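PDB 2I7H: nitroreductase-like family protein, which is of unknown function but belongs to the FMN-dependent nitroreductase family and binds flavin mononucleotide as a two-subunit assembly. Local coordinates for residues Glu111-Ala114 and Ala115-Phe119; Asn101-Arg105 and Gln106-Asp110; Trp136-Gly139 and Gly140-Asn144. All coordinates share one frame; numbering follows the deposited sequence. Where two conformers were deposited one is given.

Interaction 1: residues Glu111-Ala114 and Ala115-Phe119; sequences EDYA and ATCAF
T116 and D112, one helical turn apart on helix 106-129, meet twice, and the double contact shows how a helix buried in a nitroreductase-type core disposes of a polar side chain. Backbone hydrogen bonds of the i to i+4 kind come first: A115 N to E111 O, C117 N to Y113 O and A118 N to A114 O continue the helix across the two segments. At D112 O the pattern doubles. T116 N donates to D112 O over 2.8 Å, and the hydroxyl T116 OG1 donates to D112 O over 2.9 Å, the two arriving from opposite faces of the carbonyl plane. OG1 stands beside its own backbone N, with chi1 at -61°, which turns the hydroxyl back along the helix; it sits above the carbonyl plane of D112, 37° out of it, rather than on a lone pair.

The second kind is a sulfur-aromatic contact. C117 SG lies over one face of the Y113 ring, 4.1 Å from the ring centroid and displaced toward the rim, where the ring atom Y113 CE2 is nearest at 3.8 Å from C117 SG. With CG anti to the backbone N (chi1 -173°) the ring stands out from the helix, and C117 SG comes back over its face; the phenol OH bonds to the backbone O of D110 of the second subunit.

Charges lead away from the helix. D112 and E111 both form salt bridges with R49, and E111 also bonds S138 of the second subunit, while A114 touches flavin mononucleotide. The chemistry implies a helix that satisfies its buried threonine locally, through a carbonyl shared by two donors, and spends its remaining polar groups on R49 and the dimer interface.

Interaction 2: residues Asn101-Arg105 and Gln106-Asp110; sequences NEDPR and QIQRD
An Asx turn leads into the N-cap of helix 106-129, where D103, R105, Q108 and R109 join the entering loop to the first helical turn. D103 OD1 accepts from R105 N, two residues on, at 2.9 Å, using the lone pair that faces away from its other oxygen. The same carboxylate is gripped side-on by the R105 guanidinium: R105 NE reaches D103 OD1 at 2.8 Å and R105 NH2 reaches D103 OD2 at 2.7 Å, both on syn lone pairs and close to the guanidinium plane. Three bonds to two oxygens thus fix the rotation of the carboxylate, and a bend at chi3 (-61°) brings the arginine head round to it.

On this flat ion pair lies Q108. Its amide stacks over one face of the R105 guanidinium with the planes 9° apart, Q108 NE2 standing 3.6 Å from R105 CZ; Q108 OE1 turns instead to R105 CB, at 3.3 Å. Nearer the backbone, Q108 CB packs against the D103 carboxylate. The first backbone hydrogen bond of the helix follows, R109 N to R105 O.

E102, R109 and D110 form a salt-bridge network of unequal strength. R109, folded by bends at chi2 and chi3, gives its NE to D110 OD1 at 2.7 Å, whereas its salt bridge from NH1 to E102 OE1 is long and weak at 3.4 Å; E102 OE2 comes closer, 3.1 Å from the methylene R109 CG. The stronger partner of E102 is R158, so this carboxylate probably divides its charge between two arginines.

The turn lies at the surface, between strand 94-101 and helix 106-129. Through R158, at the start of strand 157-167, E102 ties the loop to the neighbouring strand, and D110 OD2 carries the helix start across to Y143 of the second subunit.

Interaction 3: residues Trp136-Gly139 and Gly140-Asn144; sequences WKSG and GLNYN. With FMN (flavin mononucleotide), chain G.
A single backbone hydrogen bond, N142 N to G139 O at 3.2 Å, links the two segments where strand 132-137 runs out and the chain winds into a 3-10 turn over 140-143. The strand end forms part of the flavin pocket of this nitroreductase-like fold. G139 makes the bend with phi 109° and psi 175°; at these angles a beta carbon would press against the carbonyl O of S138, so the turn suits glycine.

N142 then reaches back past the bend. Its CG stands beside the backbone N (chi1 -60°), and N142 ND2 donates to K137 O at 3.1 Å, nearly in the plane of its own amide. The side chain thus ties the turn to the strand end, and the main chain ties it to the bend at G139.

At the strand end and just beyond it, flavin mononucleotide is met in several ways. S138 N donates to FMN O4 at 3.0 Å and more weakly to FMN N5, K137 NZ bonds FMN O2 at 3.1 Å, and the methyl carbon FMN C7M lies over one face of the W136 indole, 3.6 Å from W136 CE2. N45 and H46 of the second subunit also bond the flavin.

Y143 presents a ring edge to G139, with Y143 CD1 3.4 Å from G139 O. Its hydroxyl bonds D110 of the second subunit and accepts from a water at 2.9 Å from Y143 OH, a water that also lies 2.6 Å from S138 OG.

The three contacts illustrate how one chain changes its chemistry with depth. Interaction 1 is wholly buried and interactions 2 and 3 lie at the surface. Interactions 1 and 2 share helix 106-129, in series and with centres about 11 Å apart: the exposed start relies on ion pairs and a stacked amide, whereas interaction 1 is held within by backbone, threonine and sulfur-aromatic contacts, its acids pairing outside the segments with R49. Interaction 3, on the next strand, uses hydrogen bonds from the backbone and side-chain amides of one asparagine beside the flavin, and touches interaction 1 where W136 packs on C117. Across the dimer, residues of interaction 3 in one subunit meet interactions 1 and 2 in the other.

Interaction 1: residues Glu111-Ala114 and Ala115-Phe119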
loop_
_atom_site.group_PDB
_atom_site.type_symbol
_atom_site.label_atom_id
_atom_site.label_comp_id
_atom_site.label_asym_id
_atom_site.label_seq_id
_atom_site.Cartn_x
_atom_site.Cartn_y
_atom_site.Cartn_z
ATOM N N GLU A 111 -1.606 -3.513 -10.584
ATOM C CA GLU A 111 -0.543 -2.511 -10.407
ATOM C C GLU A 111 -1.085 -1.147 -9.967
ATOM O O GLU A 111 -0.573 -0.540 -9.052
ATOM C CB GLU A 111 0.274 -2.344 -11.709
ATOM C CG GLU A 111 1.322 -3.399 -11.885
ATOM C CD GLU A 111 1.909 -3.473 -13.306
ATOM O OE1 GLU A 111 1.485 -2.761 -14.215
ATOM O OE2 GLU A 111 2.786 -4.315 -13.524
ATOM N N ASP A 112 -2.115 -0.665 -10.629
ATOM C CA ASP A 112 -2.671 0.635 -10.288
ATOM C C ASP A 112 -3.236 0.648 -8.874
ATOM O O ASP A 112 -3.048 1.607 -8.110
ATOM C CB ASP A 112 -3.716 1.025 -11.333
ATOM C CG ASP A 112 -3.078 1.397 -12.651
ATOM O OD1 ASP A 112 -1.832 1.543 -12.696
ATOM O OD2 ASP A 112 -3.816 1.587 -13.620
ATOM N N TYR A 113 -3.934 -0.425 -8.544
ATOM C CA TYR A 113 -4.510 -0.612 -7.230
ATOM C C TYR A 113 -3.422 -0.694 -6.135
ATOM O O TYR A 113 -3.522 -0.033 -5.088
ATOM C CB TYR A 113 -5.389 -1.869 -7.269
ATOM C CG TYR A 113 -6.181 -2.124 -6.043
ATOM C CD1 TYR A 113 -7.348 -1.418 -5.779
ATOM C CD2 TYR A 113 -5.766 -3.071 -5.121
ATOM C CE1 TYR A 113 -8.090 -1.657 -4.619
ATOM C CE2 TYR A 113 -6.502 -3.310 -3.962
ATOM C CZ TYR A 113 -7.627 -2.613 -3.724
ATOM O OH TYR A 113 -8.331 -2.910 -2.600
ATOM N N ALA A 114 -2.376 -1.474 -6.396
ATOM C CA ALA A 114 -1.191 -1.509 -5.534
ATOM C C ALA A 114 -0.638 -0.098 -5.240
ATOM O O ALA A 114 -0.439 0.279 -4.065
ATOM C CB ALA A 114 -0.104 -2.404 -6.165
ATOM N N ALA A 115 -0.408 0.664 -6.309
ATOM C CA ALA A 115 0.074 2.036 -6.229
ATOM C C ALA A 115 -0.889 2.915 -5.459
ATOM O O ALA A 115 -0.472 3.766 -4.666
ATOM C CB ALA A 115 0.319 2.608 -7.661
ATOM N N THR A 116 -2.189 2.729 -5.694
ATOM C CA THR A 116 -3.164 3.555 -5.007
ATOM C C THR A 116 -3.206 3.222 -3.494
ATOM O O THR A 116 -3.297 4.122 -2.692
ATOM C CB THR A 116 -4.517 3.480 -5.673
ATOM O OG1 THR A 116 -4.384 3.964 -7.008
ATOM C CG2 THR A 116 -5.502 4.324 -4.939
ATOM N N CYS A 117 -3.038 1.950 -3.133
ATOM C CA CYS A 117 -2.875 1.560 -1.736
ATOM C C CYS A 117 -1.593 2.064 -1.069
ATOM O O CYS A 117 -1.630 2.422 0.105
ATOM C CB CYS A 117 -2.978 0.053 -1.586
ATOM S SG CYS A 117 -4.570 -0.564 -2.098
ATOM N N ALA A 118 -0.483 2.096 -1.820
ATOM C CA ALA A 118 0.786 2.629 -1.352
ATOM C C ALA A 118 0.662 4.147 -1.053
ATOM O O ALA A 118 1.169 4.613 -0.041
ATOM C CB ALA A 118 1.989 2.326 -2.399
ATOM N N PHE A 119 0.010 4.889 -1.954
ATOM C CA PHE A 119 -0.328 6.309 -1.774
ATOM C C PHE A 119 -1.142 6.545 -0.500
ATOM O O PHE A 119 -0.834 7.458 0.271
ATOM C CB PHE A 119 -1.051 6.805 -3.042
ATOM C CG PHE A 119 -1.763 8.122 -2.906
ATOM C CD1 PHE A 119 -1.077 9.323 -3.051
ATOM C CD2 PHE A 119 -3.148 8.154 -2.743
ATOM C CE1 PHE A 119 -1.733 10.492 -2.949
ATOM C CE2 PHE A 119 -3.812 9.316 -2.633
ATOM C CZ PHE A 119 -3.121 10.509 -2.724
#

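Interaction 2: residues Asn101-Arg105 and Gln106-Asp110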
loop_
_atom_site.group_PDB
_atom_site.type_symbol
_atom_site.label_atom_id
_atom_site.label_comp_id
_atom_site.label_asym_id
_atom_site.label_seq_id
_atom_site.Cartn_x
_atom_site.Cartn_y
_atom_site.Cartn_z
ATOM N N ASN A 101 -9.241 5.030 -12.201
ATOM C CA ASN A 101 -9.862 4.435 -13.379
ATOM C C ASN A 101 -9.510 2.969 -13.394
ATOM O O ASN A 101 -8.348 2.619 -13.209
ATOM C CB ASN A 101 -9.410 5.140 -14.652
ATOM C CG ASN A 101 -9.888 6.562 -14.707
ATOM O OD1 ASN A 101 -11.081 6.824 -14.631
ATOM N ND2 ASN A 101 -8.953 7.504 -14.809
ATOM N N GLU A 102 -10.502 2.126 -13.627
ATOM C CA GLU A 102 -10.261 0.705 -13.610
ATOM C C GLU A 102 -9.782 0.246 -14.970
ATOM O O GLU A 102 -10.530 0.293 -15.947
ATOM C CB GLU A 102 -11.534 -0.037 -13.226
ATOM C CG GLU A 102 -11.304 -1.489 -13.091
ATOM C CD GLU A 102 -10.964 -1.853 -11.718
ATOM O OE1 GLU A 102 -11.570 -2.791 -11.215
ATOM O OE2 GLU A 102 -10.090 -1.191 -11.121
ATOM N N ASP A 103 -8.540 -0.201 -15.032
ATOM C CA ASP A 103 -7.978 -0.724 -16.277
ATOM C C ASP A 103 -8.678 -2.059 -16.534
ATOM O O ASP A 103 -8.846 -2.832 -15.618
ATOM C CB ASP A 103 -6.435 -0.857 -16.200
ATOM C CG ASP A 103 -5.780 -1.054 -17.572
ATOM O OD1 ASP A 103 -6.014 -2.099 -18.225
ATOM O OD2 ASP A 103 -5.010 -0.144 -18.017
ATOM N N PRO A 104 -9.129 -2.300 -17.773
ATOM C CA PRO A 104 -9.772 -3.582 -18.085
ATOM C C PRO A 104 -8.854 -4.815 -17.975
ATOM O O PRO A 104 -9.336 -5.935 -17.872
ATOM C CB PRO A 104 -10.313 -3.389 -19.521
ATOM C CG PRO A 104 -9.575 -2.195 -20.068
ATOM C CD PRO A 104 -9.055 -1.378 -18.922
ATOM N N ARG A 105 -7.548 -4.592 -17.936
ATOM C CA ARG A 105 -6.567 -5.642 -17.891
ATOM C C ARG A 105 -6.096 -5.870 -16.469
ATOM O O ARG A 105 -5.784 -4.927 -15.750
ATOM C CB ARG A 105 -5.374 -5.266 -18.784
ATOM C CG ARG A 105 -5.694 -5.120 -20.290
ATOM C CD ARG A 105 -4.581 -4.346 -21.003
ATOM N NE ARG A 105 -4.468 -2.994 -20.430
ATOM C CZ ARG A 105 -3.632 -2.055 -20.849
ATOM N NH1 ARG A 105 -2.791 -2.309 -21.844
ATOM N NH2 ARG A 105 -3.668 -0.844 -20.296
ATOM N N GLN A 106 -6.011 -7.136 -16.084
ATOM C CA GLN A 106 -5.673 -7.567 -14.736
ATOM C C GLN A 106 -4.376 -6.966 -14.211
ATOM O O GLN A 106 -4.358 -6.329 -13.171
ATOM C CB GLN A 106 -5.559 -9.099 -14.762
ATOM C CG GLN A 106 -5.086 -9.756 -13.510
ATOM C CD GLN A 106 -4.967 -11.253 -13.669
ATOM O OE1 GLN A 106 -4.455 -11.766 -14.707
ATOM N NE2 GLN A 106 -5.476 -11.981 -12.675
ATOM N N ILE A 107 -3.284 -7.181 -14.923
ATOM C CA ILE A 107 -1.966 -6.784 -14.441
ATOM C C ILE A 107 -1.895 -5.265 -14.220
ATOM O O ILE A 107 -1.440 -4.804 -13.185
ATOM C CB ILE A 107 -0.840 -7.331 -15.381
ATOM C CG1 ILE A 107 -0.783 -8.886 -15.300
ATOM C CG2 ILE A 107 0.535 -6.655 -15.067
ATOM C CD1 ILE A 107 0.165 -9.599 -16.405
ATOM N N GLN A 108 -2.380 -4.490 -15.182
ATOM C CA GLN A 108 -2.335 -3.032 -15.062
ATOM C C GLN A 108 -3.265 -2.533 -13.981
ATOM O O GLN A 108 -2.938 -1.591 -13.284
ATOM C CB GLN A 108 -2.645 -2.355 -16.409
ATOM C CG GLN A 108 -1.516 -2.407 -17.411
ATOM C CD GLN A 108 -1.515 -3.651 -18.279
ATOM O OE1 GLN A 108 -2.217 -4.611 -18.048
ATOM N NE2 GLN A 108 -0.715 -3.611 -19.327
ATOM N N ARG A 109 -4.438 -3.153 -13.844
ATOM C CA ARG A 109 -5.378 -2.751 -12.784
ATOM C C ARG A 109 -4.819 -3.086 -11.395
ATOM O O ARG A 109 -4.963 -2.307 -10.455
ATOM C CB ARG A 109 -6.755 -3.409 -13.017
ATOM C CG ARG A 109 -7.806 -3.113 -12.007
ATOM C CD ARG A 109 -7.646 -3.851 -10.634
ATOM N NE ARG A 109 -7.479 -5.300 -10.799
ATOM C CZ ARG A 109 -8.424 -6.076 -11.316
ATOM N NH1 ARG A 109 -9.567 -5.503 -11.677
ATOM N NH2 ARG A 109 -8.218 -7.390 -11.477
ATOM N N ASP A 110 -4.250 -4.285 -11.252
ATOM C CA ASP A 110 -3.638 -4.707 -10.008
ATOM C C ASP A 110 -2.490 -3.790 -9.631
ATOM O O ASP A 110 -2.388 -3.368 -8.489
ATOM C CB ASP A 110 -3.143 -6.166 -10.108
ATOM C CG ASP A 110 -4.281 -7.177 -10.062
ATOM O OD1 ASP A 110 -5.466 -6.796 -9.862
ATOM O OD2 ASP A 110 -3.991 -8.351 -10.294
#

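Interaction 3: residues Trp136-Gly139 and Gly140-Asn144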
loop_
_atom_site.group_PDB
_atom_site.type_symbol
_atom_site.label_atom_id
_atom_site.label_comp_id
_atom_site.label_asym_id
_atom_site.label_seq_id
_atom_site.Cartn_x
_atom_site.Cartn_y
_atom_site.Cartn_z
ATOM N N TRP A 136 -9.209 4.268 7.118
ATOM C CA TRP A 136 -9.341 3.881 5.728
ATOM C C TRP A 136 -10.573 3.015 5.706
ATOM O O TRP A 136 -10.576 1.919 6.261
ATOM C CB TRP A 136 -8.137 3.025 5.373
ATOM C CG TRP A 136 -8.038 2.497 3.990
ATOM C CD1 TRP A 136 -9.065 2.198 3.115
ATOM C CD2 TRP A 136 -6.835 2.109 3.345
ATOM N NE1 TRP A 136 -8.558 1.718 1.932
ATOM C CE2 TRP A 136 -7.190 1.622 2.053
ATOM C CE3 TRP A 136 -5.467 2.162 3.712
ATOM C CZ2 TRP A 136 -6.233 1.171 1.138
ATOM C CZ3 TRP A 136 -4.513 1.744 2.793
ATOM C CH2 TRP A 136 -4.915 1.248 1.507
ATOM N N LYS A 137 -11.628 3.496 5.075
ATOM C CA LYS A 137 -12.869 2.748 5.103
ATOM C C LYS A 137 -13.112 2.014 3.821
ATOM O O LYS A 137 -12.829 2.520 2.731
ATOM C CB LYS A 137 -14.052 3.633 5.459
ATOM C CG LYS A 137 -14.673 3.277 6.787
ATOM C CD LYS A 137 -14.123 4.035 7.939
ATOM C CE LYS A 137 -15.200 4.154 9.011
ATOM N NZ LYS A 137 -15.497 2.867 9.743
ATOM N N SER A 138 -13.551 0.771 3.957
ATOM C CA SER A 138 -14.128 0.046 2.847
ATOM C C SER A 138 -15.440 -0.572 3.252
ATOM O O SER A 138 -16.126 -0.090 4.158
ATOM C CB SER A 138 -13.220 -1.053 2.315
ATOM O OG SER A 138 -13.975 -1.884 1.441
ATOM N N GLY A 139 -15.790 -1.649 2.566
ATOM C CA GLY A 139 -17.121 -2.217 2.726
ATOM C C GLY A 139 -17.919 -1.973 1.484
ATOM O O GLY A 139 -17.472 -1.252 0.579
ATOM N N GLY A 140 -19.116 -2.541 1.481
ATOM C CA GLY A 140 -20.012 -2.531 0.351
ATOM C C GLY A 140 -20.439 -1.196 -0.205
ATOM O O GLY A 140 -20.842 -1.122 -1.361
ATOM N N LEU A 141 -20.342 -0.146 0.605
ATOM C CA LEU A 141 -20.754 1.199 0.180
ATOM C C LEU A 141 -19.932 1.638 -1.041
ATOM O O LEU A 141 -20.474 2.162 -2.014
ATOM C CB LEU A 141 -20.622 2.186 1.347
ATOM C CG LEU A 141 -20.680 3.675 1.007
ATOM C CD1 LEU A 141 -22.162 4.095 0.702
ATOM C CD2 LEU A 141 -20.035 4.511 2.140
ATOM N N ASN A 142 -18.634 1.344 -0.992
ATOM C CA ASN A 142 -17.681 1.703 -2.021
ATOM C C ASN A 142 -17.896 0.959 -3.339
ATOM O O ASN A 142 -17.337 1.348 -4.368
ATOM C CB ASN A 142 -16.260 1.462 -1.507
ATOM C CG ASN A 142 -15.926 2.280 -0.249
ATOM O OD1 ASN A 142 -16.772 3.031 0.261
ATOM N ND2 ASN A 142 -14.675 2.153 0.244
ATOM N N TYR A 143 -18.705 -0.097 -3.312
ATOM C CA TYR A 143 -18.977 -0.902 -4.521
ATOM C C TYR A 143 -20.391 -0.678 -5.057
ATOM O O TYR A 143 -20.746 -1.171 -6.126
ATOM C CB TYR A 143 -18.731 -2.412 -4.261
ATOM C CG TYR A 143 -17.329 -2.772 -3.831
ATOM C CD1 TYR A 143 -16.878 -2.490 -2.536
ATOM C CD2 TYR A 143 -16.457 -3.420 -4.712
ATOM C CE1 TYR A 143 -15.566 -2.818 -2.126
ATOM C CE2 TYR A 143 -15.158 -3.785 -4.330
ATOM C CZ TYR A 143 -14.722 -3.477 -3.046
ATOM O OH TYR A 143 -13.464 -3.828 -2.670
ATOM N N ASN A 144 -21.184 0.077 -4.294
ATOM C CA ASN A 144 -22.582 0.346 -4.600
ATOM C C ASN A 144 -22.693 1.345 -5.758
ATOM O O ASN A 144 -22.246 2.484 -5.634
ATOM C CB ASN A 144 -23.290 0.855 -3.336
ATOM C CG ASN A 144 -24.783 0.883 -3.486
ATOM O OD1 ASN A 144 -25.298 1.218 -4.539
ATOM N ND2 ASN A 144 -25.493 0.547 -2.421
HETATM N N1 FMN G . -11.773 0.100 9.568
HETATM C C2 FMN G . -13.134 0.343 9.732
HETATM O O2 FMN G . -13.565 0.679 10.832
HETATM N N3 FMN G . -13.996 0.213 8.656
HETATM C C4 FMN G . -13.472 -0.168 7.426
HETATM O O4 FMN G . -14.210 -0.544 6.531
HETATM C C4A FMN G . -12.115 -0.407 7.273
HETATM N N5 FMN G . -11.635 -0.785 6.031
HETATM C C5A FMN G . -10.278 -1.044 5.866
HETATM C C6 FMN G . -9.859 -1.415 4.604
HETATM C C7 FMN G . -8.539 -1.682 4.311
HETATM C C7M FMN G . -8.164 -1.798 2.863
HETATM C C8 FMN G . -7.601 -1.582 5.336
HETATM C C8M FMN G . -6.149 -1.769 4.984
HETATM C C9 FMN G . -8.020 -1.201 6.636
HETATM C C9A FMN G . -9.370 -0.929 6.929
HETATM N N10 FMN G . -9.867 -0.544 8.211
HETATM C C10 FMN G . -11.239 -0.275 8.354
HETATM C "C1'" FMN G . -9.055 -0.697 9.482
HETATM C "C2'" FMN G . -9.206 -2.106 10.067
HETATM O "O2'" FMN G . -10.535 -2.316 10.450
HETATM C "C3'" FMN G . -8.264 -2.547 11.217
HETATM O "O3'" FMN G . -8.859 -2.581 12.500
HETATM C "C4'" FMN G . -7.010 -1.730 11.399
HETATM O "O4'" FMN G . -6.412 -1.413 10.168
HETATM C "C5'" FMN G . -6.049 -2.528 12.276
HETATM O "O5'" FMN G . -5.732 -1.661 13.349
HETATM P P FMN G . -4.821 -0.343 13.076
HETATM O O1P FMN G . -5.085 0.670 14.175
HETATM O O2P FMN G . -3.389 -0.808 13.151
HETATM O O3P FMN G . -5.047 0.284 11.705
HETATM O O HOH W 1 -12.296 -2.529 -0.414
#